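PDB 3KA7: oxidoreductase from Methanosarcina mazei, which binds flavin-adenine dinucleotide and probably works as a flavin-dependent oxidoreductase of the amine oxidase family. Local coordinates for residues A[153-158]-A[300-304]; A[97-101]-A[355-359]; A[308-314]-A[326-332]; A[250-254]-A[269-273]. One frame throughout, in Å; residues are numbered along the deposited sequence.

Interaction 1 of 4, residues A[153-158]-A[300-304]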
loop_
_atom_site.group_PDB
_atom_site.type_symbol
_atom_site.label_atom_id
_atom_site.label_comp_id
_atom_site.label_asym_id
_atom_site.label_seq_id
_atom_site.Cartn_x
_atom_site.Cartn_y
_atom_site.Cartn_z
ATOM N N LYS A 153 -19.327 -1.283 -9.994
ATOM C CA LYS A 153 -19.304 -1.667 -8.573
ATOM C C LYS A 153 -18.058 -2.498 -8.268
ATOM O O LYS A 153 -17.380 -2.281 -7.253
ATOM C CB LYS A 153 -20.550 -2.480 -8.202
ATOM C CG LYS A 153 -21.840 -1.794 -8.561
ATOM C CD LYS A 153 -21.994 -0.504 -7.816
ATOM C CE LYS A 153 -22.490 -0.746 -6.411
ATOM N NZ LYS A 153 -22.838 0.544 -5.732
ATOM N N PHE A 154 -17.773 -3.460 -9.143
ATOM C CA PHE A 154 -16.627 -4.349 -8.974
ATOM C C PHE A 154 -15.343 -3.530 -9.040
ATOM O O PHE A 154 -14.480 -3.652 -8.177
ATOM C CB PHE A 154 -16.648 -5.440 -10.057
ATOM C CG PHE A 154 -15.442 -6.328 -10.056
ATOM C CD1 PHE A 154 -15.137 -7.103 -8.957
ATOM C CD2 PHE A 154 -14.616 -6.400 -11.173
ATOM C CE1 PHE A 154 -14.024 -7.918 -8.947
ATOM C CE2 PHE A 154 -13.503 -7.214 -11.178
ATOM C CZ PHE A 154 -13.205 -7.981 -10.053
ATOM N N ALA A 155 -15.234 -2.672 -10.053
ATOM C CA ALA A 155 -14.045 -1.813 -10.205
ATOM C C ALA A 155 -13.833 -0.913 -8.992
ATOM O O ALA A 155 -12.701 -0.751 -8.518
ATOM C CB ALA A 155 -14.145 -0.983 -11.460
ATOM N N ASP A 156 -14.911 -0.317 -8.485
ATOM C CA ASP A 156 -14.782 0.553 -7.308
ATOM C C ASP A 156 -14.304 -0.232 -6.093
ATOM O O ASP A 156 -13.550 0.277 -5.268
ATOM C CB ASP A 156 -16.109 1.235 -6.968
ATOM C CG ASP A 156 -16.350 2.505 -7.757
ATOM O OD1 ASP A 156 -15.410 3.022 -8.411
ATOM O OD2 ASP A 156 -17.500 2.993 -7.714
ATOM N N SER A 157 -14.771 -1.470 -5.957
ATOM C CA SER A 157 -14.328 -2.311 -4.851
ATOM C C SER A 157 -12.838 -2.649 -4.992
ATOM O O SER A 157 -12.051 -2.509 -4.046
ATOM C CB SER A 157 -15.174 -3.577 -4.789
ATOM O OG SER A 157 -14.712 -4.450 -3.776
ATOM N N PHE A 158 -12.441 -3.078 -6.180
ATOM C CA PHE A 158 -11.040 -3.359 -6.419
ATOM C C PHE A 158 -10.166 -2.131 -6.167
ATOM O O PHE A 158 -9.145 -2.227 -5.490
ATOM C CB PHE A 158 -10.809 -3.868 -7.843
ATOM C CG PHE A 158 -9.368 -3.924 -8.212
ATOM C CD1 PHE A 158 -8.572 -4.957 -7.759
ATOM C CD2 PHE A 158 -8.796 -2.920 -8.972
ATOM C CE1 PHE A 158 -7.222 -5.004 -8.086
ATOM C CE2 PHE A 158 -7.453 -2.958 -9.300
ATOM C CZ PHE A 158 -6.667 -4.003 -8.848
ATOM N N LEU A 300 -13.656 -9.169 -1.511
ATOM C CA LEU A 300 -14.124 -7.866 -1.981
ATOM C C LEU A 300 -15.626 -7.721 -1.762
ATOM O O LEU A 300 -16.381 -8.685 -1.914
ATOM C CB LEU A 300 -13.791 -7.675 -3.466
ATOM C CG LEU A 300 -12.295 -7.552 -3.762
ATOM C CD1 LEU A 300 -12.075 -7.456 -5.273
ATOM C CD2 LEU A 300 -11.687 -6.343 -3.032
ATOM N N THR A 301 -16.071 -6.517 -1.395
ATOM C CA THR A 301 -17.473 -6.312 -1.037
ATOM C C THR A 301 -18.057 -5.103 -1.779
ATOM O O THR A 301 -18.185 -4.015 -1.215
ATOM C CB THR A 301 -17.629 -6.102 0.489
ATOM O OG1 THR A 301 -16.801 -5.003 0.908
ATOM C CG2 THR A 301 -17.205 -7.364 1.275
ATOM N N PRO A 302 -18.414 -5.288 -3.057
ATOM C CA PRO A 302 -18.764 -4.138 -3.892
ATOM C C PRO A 302 -20.105 -3.475 -3.589
ATOM O O PRO A 302 -20.325 -2.340 -4.023
ATOM C CB PRO A 302 -18.743 -4.689 -5.333
ATOM C CG PRO A 302 -18.538 -6.139 -5.246
ATOM C CD PRO A 302 -18.236 -6.536 -3.813
ATOM N N TYR A 303 -20.986 -4.150 -2.848
ATOM C CA TYR A 303 -22.339 -3.619 -2.635
ATOM C C TYR A 303 -22.573 -3.127 -1.208
ATOM O O TYR A 303 -23.450 -3.630 -0.496
ATOM C CB TYR A 303 -23.399 -4.650 -3.069
ATOM C CG TYR A 303 -23.387 -4.816 -4.570
ATOM C CD1 TYR A 303 -24.264 -4.101 -5.367
ATOM C CD2 TYR A 303 -22.452 -5.648 -5.187
ATOM C CE1 TYR A 303 -24.237 -4.217 -6.757
ATOM C CE2 TYR A 303 -22.412 -5.779 -6.585
ATOM C CZ TYR A 303 -23.304 -5.052 -7.357
ATOM O OH TYR A 303 -23.276 -5.166 -8.730
ATOM N N THR A 304 -21.777 -2.139 -0.808
ATOM C CA THR A 304 -21.802 -1.575 0.529
ATOM C C THR A 304 -21.879 -0.058 0.424
ATOM O O THR A 304 -21.779 0.509 -0.675
ATOM C CB THR A 304 -20.490 -1.862 1.230
ATOM O OG1 THR A 304 -19.429 -1.307 0.439
ATOM C CG2 THR A 304 -20.273 -3.383 1.376
HETATM O O HOH W 1 -18.398 -0.807 -5.052
HETATM O O HOH W 2 -21.730 0.185 -3.363
#
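The carbonyl oxygen of P302 is gripped by two waters, each of which ties it to K153 of helix 149-163. One water reaches from P302 O (2.7 Å) to the backbone O of K153, which at the same time accepts the helical bond from the N of S157. The other donates to the O of both P302 and T304 and accepts from K153 NZ at 2.6 Å. To get there, the lysine chain bends at chi2 (-62°) and again at chi3 (-80°), crossing the Y303 side chain at about a right angle. Its CE lies off-centre over the Y303 ring, 4.3 Å from the centroid, in a CH-pi contact. A serine in place of Y303 would probably leave the K153 methylenes without this platform, and the ammonium freer to swing off its water. Further along, P302 packs directly on the helix, its CB 3.4 Å from K153 O and its CA 3.7 Å from S157 CB. S157 OG sits 3.4 Å from L300 CB, while its hydrogen bond goes to N308 O. L300 CD1 meets F154 CE1 at 4.2 Å, and F154 is itself stacked with F109. Helix and loop thus fit mostly through carbon contacts, some of them against the oxygens K153 O and S157 OG, and the polar linkage across the outer end is carried by water.

Interaction 2 of 4, residues A[97-101]-A[355-359]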
loop_
_atom_site.group_PDB
_atom_site.type_symbol
_atom_site.label_atom_id
_atom_site.label_comp_id
_atom_site.label_asym_id
_atom_site.label_seq_id
_atom_site.Cartn_x
_atom_site.Cartn_y
_atom_site.Cartn_z
ATOM N N TYR A 97 -26.812 -6.376 0.177
ATOM C CA TYR A 97 -26.766 -7.749 0.682
ATOM C C TYR A 97 -27.939 -8.096 1.606
ATOM O O TYR A 97 -28.003 -9.203 2.145
ATOM C CB TYR A 97 -25.457 -8.011 1.421
ATOM C CG TYR A 97 -24.213 -7.733 0.613
ATOM C CD1 TYR A 97 -24.103 -8.160 -0.705
ATOM C CD2 TYR A 97 -23.133 -7.056 1.180
ATOM C CE1 TYR A 97 -22.952 -7.905 -1.447
ATOM C CE2 TYR A 97 -21.980 -6.800 0.452
ATOM C CZ TYR A 97 -21.897 -7.220 -0.862
ATOM O OH TYR A 97 -20.746 -6.950 -1.582
ATOM N N VAL A 98 -28.847 -7.143 1.783
ATOM C CA VAL A 98 -29.983 -7.291 2.697
ATOM C C VAL A 98 -30.806 -8.550 2.405
ATOM O O VAL A 98 -31.178 -9.284 3.325
ATOM C CB VAL A 98 -30.882 -6.041 2.668
ATOM C CG1 VAL A 98 -32.128 -6.243 3.541
ATOM C CG2 VAL A 98 -30.102 -4.823 3.141
ATOM N N LYS A 99 -31.080 -8.806 1.131
ATOM C CA LYS A 99 -31.840 -10.002 0.756
ATOM C C LYS A 99 -30.960 -11.239 0.581
ATOM O O LYS A 99 -31.387 -12.249 0.027
ATOM C CB LYS A 99 -32.672 -9.745 -0.500
ATOM C CG LYS A 99 -33.788 -8.721 -0.308
ATOM C CD LYS A 99 -34.811 -9.184 0.727
ATOM C CE LYS A 99 -35.461 -10.507 0.325
ATOM N NZ LYS A 99 -36.216 -11.132 1.448
ATOM N N GLY A 100 -29.728 -11.170 1.066
ATOM C CA GLY A 100 -28.838 -12.304 0.966
ATOM C C GLY A 100 -27.717 -12.034 -0.017
ATOM O O GLY A 100 -27.747 -11.045 -0.750
ATOM N N PHE A 101 -26.732 -12.921 -0.027
ATOM C CA PHE A 101 -25.577 -12.760 -0.884
ATOM C C PHE A 101 -24.995 -14.098 -1.295
ATOM O O PHE A 101 -25.330 -15.153 -0.742
ATOM C CB PHE A 101 -24.499 -11.933 -0.180
ATOM C CG PHE A 101 -23.979 -12.558 1.088
ATOM C CD1 PHE A 101 -23.051 -13.589 1.041
ATOM C CD2 PHE A 101 -24.402 -12.106 2.327
ATOM C CE1 PHE A 101 -22.566 -14.162 2.203
ATOM C CE2 PHE A 101 -23.918 -12.683 3.496
ATOM C CZ PHE A 101 -23.001 -13.706 3.431
ATOM N N GLU A 355 -24.338 -6.081 7.353
ATOM C CA GLU A 355 -24.866 -6.600 6.090
ATOM C C GLU A 355 -23.894 -7.573 5.431
ATOM O O GLU A 355 -24.302 -8.509 4.746
ATOM C CB GLU A 355 -25.224 -5.445 5.146
ATOM C CG GLU A 355 -26.357 -4.562 5.694
ATOM C CD GLU A 355 -26.678 -3.338 4.845
ATOM O OE1 GLU A 355 -25.968 -3.044 3.862
ATOM O OE2 GLU A 355 -27.660 -2.650 5.181
ATOM N N ILE A 356 -22.602 -7.341 5.643
ATOM C CA ILE A 356 -21.563 -8.234 5.144
ATOM C C ILE A 356 -21.524 -9.522 5.963
ATOM O O ILE A 356 -21.434 -10.614 5.418
ATOM C CB ILE A 356 -20.167 -7.547 5.164
ATOM C CG1 ILE A 356 -20.187 -6.274 4.298
ATOM C CG2 ILE A 356 -19.114 -8.501 4.660
ATOM C CD1 ILE A 356 -18.964 -5.343 4.524
ATOM N N PHE A 357 -21.627 -9.385 7.278
ATOM C CA PHE A 357 -21.435 -10.513 8.178
ATOM C C PHE A 357 -22.637 -10.718 9.100
ATOM O O PHE A 357 -22.473 -10.795 10.309
ATOM C CB PHE A 357 -20.173 -10.282 9.017
ATOM C CG PHE A 357 -18.906 -10.235 8.207
ATOM C CD1 PHE A 357 -18.580 -11.281 7.357
ATOM C CD2 PHE A 357 -18.036 -9.158 8.310
ATOM C CE1 PHE A 357 -17.409 -11.263 6.615
ATOM C CE2 PHE A 357 -16.856 -9.132 7.561
ATOM C CZ PHE A 357 -16.550 -10.181 6.720
ATOM N N PRO A 358 -23.845 -10.814 8.527
ATOM C CA PRO A 358 -25.031 -10.906 9.367
ATOM C C PRO A 358 -25.015 -12.115 10.312
ATOM O O PRO A 358 -24.705 -13.236 9.902
ATOM C CB PRO A 358 -26.180 -11.007 8.349
ATOM C CG PRO A 358 -25.562 -11.607 7.141
ATOM C CD PRO A 358 -24.167 -10.976 7.097
ATOM N N GLY A 359 -25.334 -11.872 11.576
ATOM C CA GLY A 359 -25.477 -12.956 12.545
ATOM C C GLY A 359 -24.172 -13.581 12.993
ATOM O O GLY A 359 -24.171 -14.520 13.795
HETATM O O HOH W 3 -25.051 -4.445 1.607
HETATM O O HOH W 4 -26.851 -9.730 4.587
#
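Y97 CB rests 3.6 Å from the carbonyl O of E355, where the last turn of helix 342-356 meets the loop before strand 101-105. The buried part of the contact belongs to Y97 and I356: the Y97 ring continues inward, its CE2 reaching CG1 of I356 at 4.3 Å, and its hydroxyl is bonded beyond the contact to R87 O and to the N of Y303. A more open rim of carbon contacts follows, where F101 swings its ring across to the helix end, with CG placed between its own backbone N and carbonyl carbon (chi1 61°). F101 CE2 lies 3.8 Å from I356 O, and P358 CD comes up at the ring edge, near its plane, 4.0 Å from that F101 carbon.

The side of V98 is looser and wet. V98, exposed, offers only CG2, lying 3.9 Å from E355 OE2, an oxygen whose real partner is the R305 guanidinium in a salt bridge. Beside it a water runs from Y97 N to the E355 carboxylate oxygen OE1 (2.8 Å). A second water donates to the backbone O of both Y97 and E355, sharing E355 O with the Y97 CB contact. Y97 O also accepts from G100 N, closing a type I turn whose last residue has backbone angles that call for glycine.

Carbonyls at a helix C terminus have no following turn to bond them, and here E355 O is supplied by water and I356 O weakly by R87 NH1. The loop therefore meets the helix end through hydrocarbon and ring surfaces, with water making the polar connections.

Interaction 3 of 4, residues A[308-314]-A[326-332]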
loop_
_atom_site.group_PDB
_atom_site.type_symbol
_atom_site.label_atom_id
_atom_site.label_comp_id
_atom_site.label_asym_id
_atom_site.label_seq_id
_atom_site.Cartn_x
_atom_site.Cartn_y
_atom_site.Cartn_z
ATOM N N ASN A 308 -14.762 -1.658 1.200
ATOM C CA ASN A 308 -14.374 -2.175 -0.123
ATOM C C ASN A 308 -13.960 -3.637 -0.105
ATOM O O ASN A 308 -14.078 -4.357 -1.105
ATOM C CB ASN A 308 -13.219 -1.361 -0.689
ATOM C CG ASN A 308 -13.553 0.100 -0.811
ATOM O OD1 ASN A 308 -12.896 0.926 -0.200
ATOM N ND2 ASN A 308 -14.608 0.424 -1.582
ATOM N N GLY A 309 -13.424 -4.076 1.021
ATOM C CA GLY A 309 -13.078 -5.484 1.143
ATOM C C GLY A 309 -12.516 -5.792 2.510
ATOM O O GLY A 309 -12.341 -4.907 3.347
ATOM N N VAL A 310 -12.235 -7.063 2.736
ATOM C CA VAL A 310 -11.739 -7.467 4.027
ATOM C C VAL A 310 -10.806 -8.654 3.864
ATOM O O VAL A 310 -10.897 -9.375 2.864
ATOM C CB VAL A 310 -12.938 -7.726 4.998
ATOM C CG1 VAL A 310 -14.285 -7.596 4.292
ATOM C CG2 VAL A 310 -12.786 -8.987 5.804
ATOM N N ASN A 311 -9.865 -8.817 4.798
ATOM C CA ASN A 311 -9.035 -10.025 4.831
ATOM C C ASN A 311 -9.002 -10.646 6.216
ATOM O O ASN A 311 -9.595 -10.115 7.151
ATOM C CB ASN A 311 -7.621 -9.821 4.239
ATOM C CG ASN A 311 -6.673 -9.016 5.130
ATOM O OD1 ASN A 311 -7.006 -8.612 6.249
ATOM N ND2 ASN A 311 -5.456 -8.788 4.618
ATOM N N GLU A 312 -8.355 -11.804 6.320
ATOM C CA GLU A 312 -8.361 -12.584 7.551
ATOM C C GLU A 312 -7.034 -13.317 7.610
ATOM O O GLU A 312 -6.955 -14.513 7.309
ATOM C CB GLU A 312 -9.505 -13.595 7.491
ATOM C CG GLU A 312 -9.905 -14.176 8.820
ATOM C CD GLU A 312 -11.305 -14.746 8.770
ATOM O OE1 GLU A 312 -11.464 -15.922 8.359
ATOM O OE2 GLU A 312 -12.251 -14.002 9.118
ATOM N N VAL A 313 -5.976 -12.605 7.970
ATOM C CA VAL A 313 -4.641 -13.156 7.798
ATOM C C VAL A 313 -4.314 -14.278 8.779
ATOM O O VAL A 313 -3.320 -14.996 8.616
ATOM C CB VAL A 313 -3.557 -12.065 7.847
ATOM C CG1 VAL A 313 -3.779 -11.059 6.692
ATOM C CG2 VAL A 313 -3.553 -11.370 9.200
ATOM N N THR A 314 -5.142 -14.417 9.804
ATOM C CA THR A 314 -4.951 -15.510 10.757
ATOM C C THR A 314 -5.271 -16.855 10.092
ATOM O O THR A 314 -4.958 -17.926 10.634
ATOM C CB THR A 314 -5.787 -15.304 12.035
ATOM O OG1 THR A 314 -7.095 -14.819 11.682
ATOM C CG2 THR A 314 -5.115 -14.279 12.929
ATOM N N HIS A 326 -10.056 -15.160 15.253
ATOM C CA HIS A 326 -9.492 -14.730 13.976
ATOM C C HIS A 326 -9.361 -13.210 13.982
ATOM O O HIS A 326 -10.111 -12.511 14.665
ATOM C CB HIS A 326 -10.364 -15.169 12.792
ATOM C CG HIS A 326 -10.080 -16.560 12.315
ATOM N ND1 HIS A 326 -8.893 -16.913 11.710
ATOM C CD2 HIS A 326 -10.828 -17.690 12.364
ATOM C CE1 HIS A 326 -8.918 -18.196 11.404
ATOM N NE2 HIS A 326 -10.086 -18.691 11.780
ATOM N N LEU A 327 -8.386 -12.714 13.232
ATOM C CA LEU A 327 -8.238 -11.278 13.017
ATOM C C LEU A 327 -8.777 -10.975 11.637
ATOM O O LEU A 327 -8.209 -11.416 10.639
ATOM C CB LEU A 327 -6.767 -10.885 13.090
ATOM C CG LEU A 327 -6.402 -9.427 12.776
ATOM C CD1 LEU A 327 -7.253 -8.426 13.594
ATOM C CD2 LEU A 327 -4.905 -9.196 12.984
ATOM N N THR A 328 -9.869 -10.232 11.586
ATOM C CA THR A 328 -10.494 -9.879 10.319
ATOM C C THR A 328 -10.412 -8.366 10.192
ATOM O O THR A 328 -10.882 -7.640 11.075
ATOM C CB THR A 328 -11.950 -10.325 10.294
ATOM O OG1 THR A 328 -12.022 -11.720 10.627
ATOM C CG2 THR A 328 -12.580 -10.085 8.909
HETATM N N MSE A 329 -9.791 -7.902 9.107
HETATM C CA MSE A 329 -9.583 -6.465 8.893
HETATM C C MSE A 329 -10.284 -5.966 7.633
HETATM O O MSE A 329 -10.187 -6.582 6.573
HETATM C CB MSE A 329 -8.091 -6.127 8.874
HETATM C CG MSE A 329 -7.409 -6.443 10.201
HETATM SE SE MSE A 329 -5.552 -5.919 10.238
HETATM C CE MSE A 329 -4.852 -7.108 8.922
ATOM N N CYS A 330 -10.984 -4.844 7.773
ATOM C CA CYS A 330 -11.796 -4.263 6.715
ATOM C C CYS A 330 -11.206 -2.929 6.279
ATOM O O CYS A 330 -10.705 -2.179 7.110
ATOM C CB CYS A 330 -13.204 -3.994 7.235
ATOM S SG CYS A 330 -13.950 -5.419 8.084
ATOM N N HIS A 331 -11.294 -2.628 4.989
ATOM C CA HIS A 331 -10.843 -1.324 4.483
ATOM C C HIS A 331 -11.961 -0.562 3.795
ATOM O O HIS A 331 -12.740 -1.135 3.018
ATOM C CB HIS A 331 -9.711 -1.460 3.470
ATOM C CG HIS A 331 -9.095 -0.142 3.104
ATOM N ND1 HIS A 331 -8.355 0.602 3.999
ATOM C CD2 HIS A 331 -9.155 0.588 1.964
ATOM C CE1 HIS A 331 -7.970 1.728 3.421
ATOM N NE2 HIS A 331 -8.435 1.740 2.183
ATOM N N GLN A 332 -12.023 0.736 4.057
ATOM C CA GLN A 332 -12.887 1.599 3.279
ATOM C C GLN A 332 -12.131 2.843 2.809
ATOM O O GLN A 332 -11.462 3.524 3.597
ATOM C CB GLN A 332 -14.151 1.964 4.065
ATOM C CG GLN A 332 -13.893 2.768 5.333
ATOM C CD GLN A 332 -15.122 2.864 6.238
ATOM O OE1 GLN A 332 -15.834 3.881 6.237
ATOM N NE2 GLN A 332 -15.362 1.824 7.018
HETATM O O HOH W 5 -6.711 -9.816 8.795
#
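T314 OG1 is held twice from the opposite strand, by H326 ND1 at 2.8 Å and by the L327 N-H at 2.9 Å. Beside it T328 OG1 donates to E312 OE2 (2.7 Å), using the anti lone pair of that oxygen. The E312 carboxylate is stacked on the H326 imidazole, planes 18° apart, with OE1 over the ring centre. What fixes the glutamate lies further out: OE2 takes the amides of L292 and V293, OE1 that of G294 and the side chain of Q315.

Toward the other end the backbones take over. N311 and M329 form a hydrogen-bonded antiparallel pair, N311 N to M329 O at 2.9 Å. H331 is held by two successive residues: its O takes the N-H of N308 and its N gives to G309 O. A water joins N311 OD1, V313 N and L327 O, beside the short 3-10 segment at V313 and T314. N311 ND2 bonds F54 O, M329 packs on F54, and H331 NE2 bonds S164 OG.

Strands 307-311 and 326-334 are antiparallel neighbours in the mixed sheet that accompanies the Rossmann-type domain in flavin-containing amine oxidoreductases; the H331 side chain lies about 4 Å from the bound FAD.

Interaction 4 of 4, residues A[250-254]-A[269-273]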
loop_
_atom_site.group_PDB
_atom_site.type_symbol
_atom_site.label_atom_id
_atom_site.label_comp_id
_atom_site.label_asym_id
_atom_site.label_seq_id
_atom_site.Cartn_x
_atom_site.Cartn_y
_atom_site.Cartn_z
ATOM N N HIS A 250 8.231 13.380 -0.879
ATOM C CA HIS A 250 8.756 14.658 -1.372
ATOM C C HIS A 250 8.318 15.863 -0.537
ATOM O O HIS A 250 9.114 16.763 -0.284
ATOM C CB HIS A 250 8.370 14.885 -2.832
ATOM C CG HIS A 250 9.144 14.043 -3.796
ATOM N ND1 HIS A 250 10.436 14.343 -4.176
ATOM C CD2 HIS A 250 8.811 12.907 -4.450
ATOM C CE1 HIS A 250 10.863 13.432 -5.032
ATOM N NE2 HIS A 250 9.898 12.547 -5.214
ATOM N N ALA A 251 7.057 15.912 -0.129
ATOM C CA ALA A 251 6.610 17.082 0.639
ATOM C C ALA A 251 7.430 17.309 1.918
ATOM O O ALA A 251 7.924 18.417 2.178
ATOM C CB ALA A 251 5.137 16.970 0.975
ATOM N N ALA A 252 7.564 16.257 2.719
ATOM C CA ALA A 252 8.286 16.338 3.959
ATOM C C ALA A 252 9.782 16.528 3.700
ATOM O O ALA A 252 10.460 17.221 4.438
ATOM C CB ALA A 252 8.034 15.086 4.802
ATOM N N THR A 253 10.292 15.908 2.643
ATOM C CA THR A 253 11.689 16.078 2.274
ATOM C C THR A 253 11.990 17.526 1.886
ATOM O O THR A 253 13.034 18.065 2.250
ATOM C CB THR A 253 12.080 15.129 1.137
ATOM O OG1 THR A 253 11.850 13.765 1.556
ATOM C CG2 THR A 253 13.558 15.320 0.775
ATOM N N ALA A 254 11.073 18.141 1.143
ATOM C CA ALA A 254 11.210 19.531 0.747
ATOM C C ALA A 254 11.320 20.430 1.972
ATOM O O ALA A 254 12.155 21.341 2.003
ATOM C CB ALA A 254 10.045 19.946 -0.122
ATOM N N TYR A 269 10.023 21.895 -9.261
ATOM C CA TYR A 269 9.939 21.056 -8.064
ATOM C C TYR A 269 8.891 21.550 -7.061
ATOM O O TYR A 269 8.136 20.750 -6.505
ATOM C CB TYR A 269 11.312 20.915 -7.392
ATOM C CG TYR A 269 11.365 19.809 -6.355
ATOM C CD1 TYR A 269 11.309 18.471 -6.731
ATOM C CD2 TYR A 269 11.467 20.105 -5.002
ATOM C CE1 TYR A 269 11.356 17.456 -5.787
ATOM C CE2 TYR A 269 11.509 19.100 -4.048
ATOM C CZ TYR A 269 11.455 17.777 -4.444
ATOM O OH TYR A 269 11.497 16.781 -3.487
ATOM N N PHE A 270 8.833 22.864 -6.834
ATOM C CA PHE A 270 7.794 23.438 -5.988
ATOM C C PHE A 270 6.396 23.117 -6.519
ATOM O O PHE A 270 5.494 22.784 -5.749
ATOM C CB PHE A 270 7.959 24.955 -5.857
ATOM C CG PHE A 270 8.896 25.376 -4.757
ATOM C CD1 PHE A 270 8.419 25.629 -3.486
ATOM C CD2 PHE A 270 10.250 25.539 -5.003
ATOM C CE1 PHE A 270 9.274 26.023 -2.471
ATOM C CE2 PHE A 270 11.112 25.933 -3.992
ATOM C CZ PHE A 270 10.628 26.181 -2.728
ATOM N N LYS A 271 6.229 23.221 -7.835
ATOM C CA LYS A 271 4.931 22.994 -8.456
ATOM C C LYS A 271 4.524 21.545 -8.273
ATOM O O LYS A 271 3.377 21.246 -7.935
ATOM C CB LYS A 271 4.976 23.330 -9.943
ATOM C CG LYS A 271 3.612 23.257 -10.608
ATOM C CD LYS A 271 3.706 23.702 -12.063
ATOM C CE LYS A 271 2.371 24.224 -12.580
ATOM N NZ LYS A 271 1.314 23.186 -12.604
HETATM N N MSE A 272 5.491 20.658 -8.485
HETATM C CA MSE A 272 5.295 19.224 -8.346
HETATM C C MSE A 272 4.858 18.883 -6.917
HETATM O O MSE A 272 3.866 18.178 -6.710
HETATM C CB MSE A 272 6.601 18.503 -8.693
HETATM C CG MSE A 272 6.498 16.992 -8.738
HETATM SE SE MSE A 272 6.472 16.178 -6.973
HETATM C CE MSE A 272 4.775 15.277 -7.331
ATOM N N VAL A 273 5.610 19.388 -5.944
ATOM C CA VAL A 273 5.327 19.122 -4.537
ATOM C C VAL A 273 3.938 19.626 -4.168
ATOM O O VAL A 273 3.207 18.977 -3.432
ATOM C CB VAL A 273 6.378 19.760 -3.614
ATOM C CG1 VAL A 273 5.964 19.620 -2.153
ATOM C CG2 VAL A 273 7.744 19.126 -3.859
#
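The axes of the short helical segments 250-254 and 269-273 run at 132° to each other, 10.4 Å apart at their closest, with A251 and V273 the nearest pair of residues by CA. Between these helices the polar link is H250 ND1 to Y269 OH, 2.7 Å long and nearly straight; either atom could be the donor. The hydroxyl lies in the imidazole plane, at the ring edge, while the two rings are turned 72° from each other. Y269 reaches across because its CG is anti to the backbone N (chi1 -166°), which sends the phenol out toward the other helix. One face of that phenol carries V273 CG2, offset toward the rim, from the next turn of its own helix. A254 CB closes in obliquely, 4.3 Å from Y269 CE2. V273 also reaches over with its other methyl, CG1, which lies 3.8 Å from A251 CA. The selenium of M272 stands above a face of the H250 ring at a distance, 5.0 Å from its centroid.

H250 NE2 is hydrogen-bonded in turn to the backbone O of G386, which pins the ring at both nitrogens. A leucine at H250 would probably leave the hydroxyl of Y269 and the carbonyl of G386 without these mates. The imidazole thus links the Y269 hydroxyl to a loop far along the chain, beside the apolar contacts of A251, A254 and V273.

From the N terminus, 97-101 comes first and waits longest for its partner: interaction 2 closes only at 355-359, and its span encloses all the others. Next, 153-158 opens interaction 1, which closes at 300-304. Inside that span sits interaction 4, a short closure joining helices 250-256 and 267-275. Interaction 3 then opens and closes after interaction 1, pairing neighbouring strands 307-311 and 326-334. None of the spans cross. Interactions 1, 2 and 3 touch one another and join helices 149-163 and 342-356 to the mixed sheet and its loops. Interaction 4 stands apart beside the parallel sheet, its centre about 34 Å from that of interaction 3.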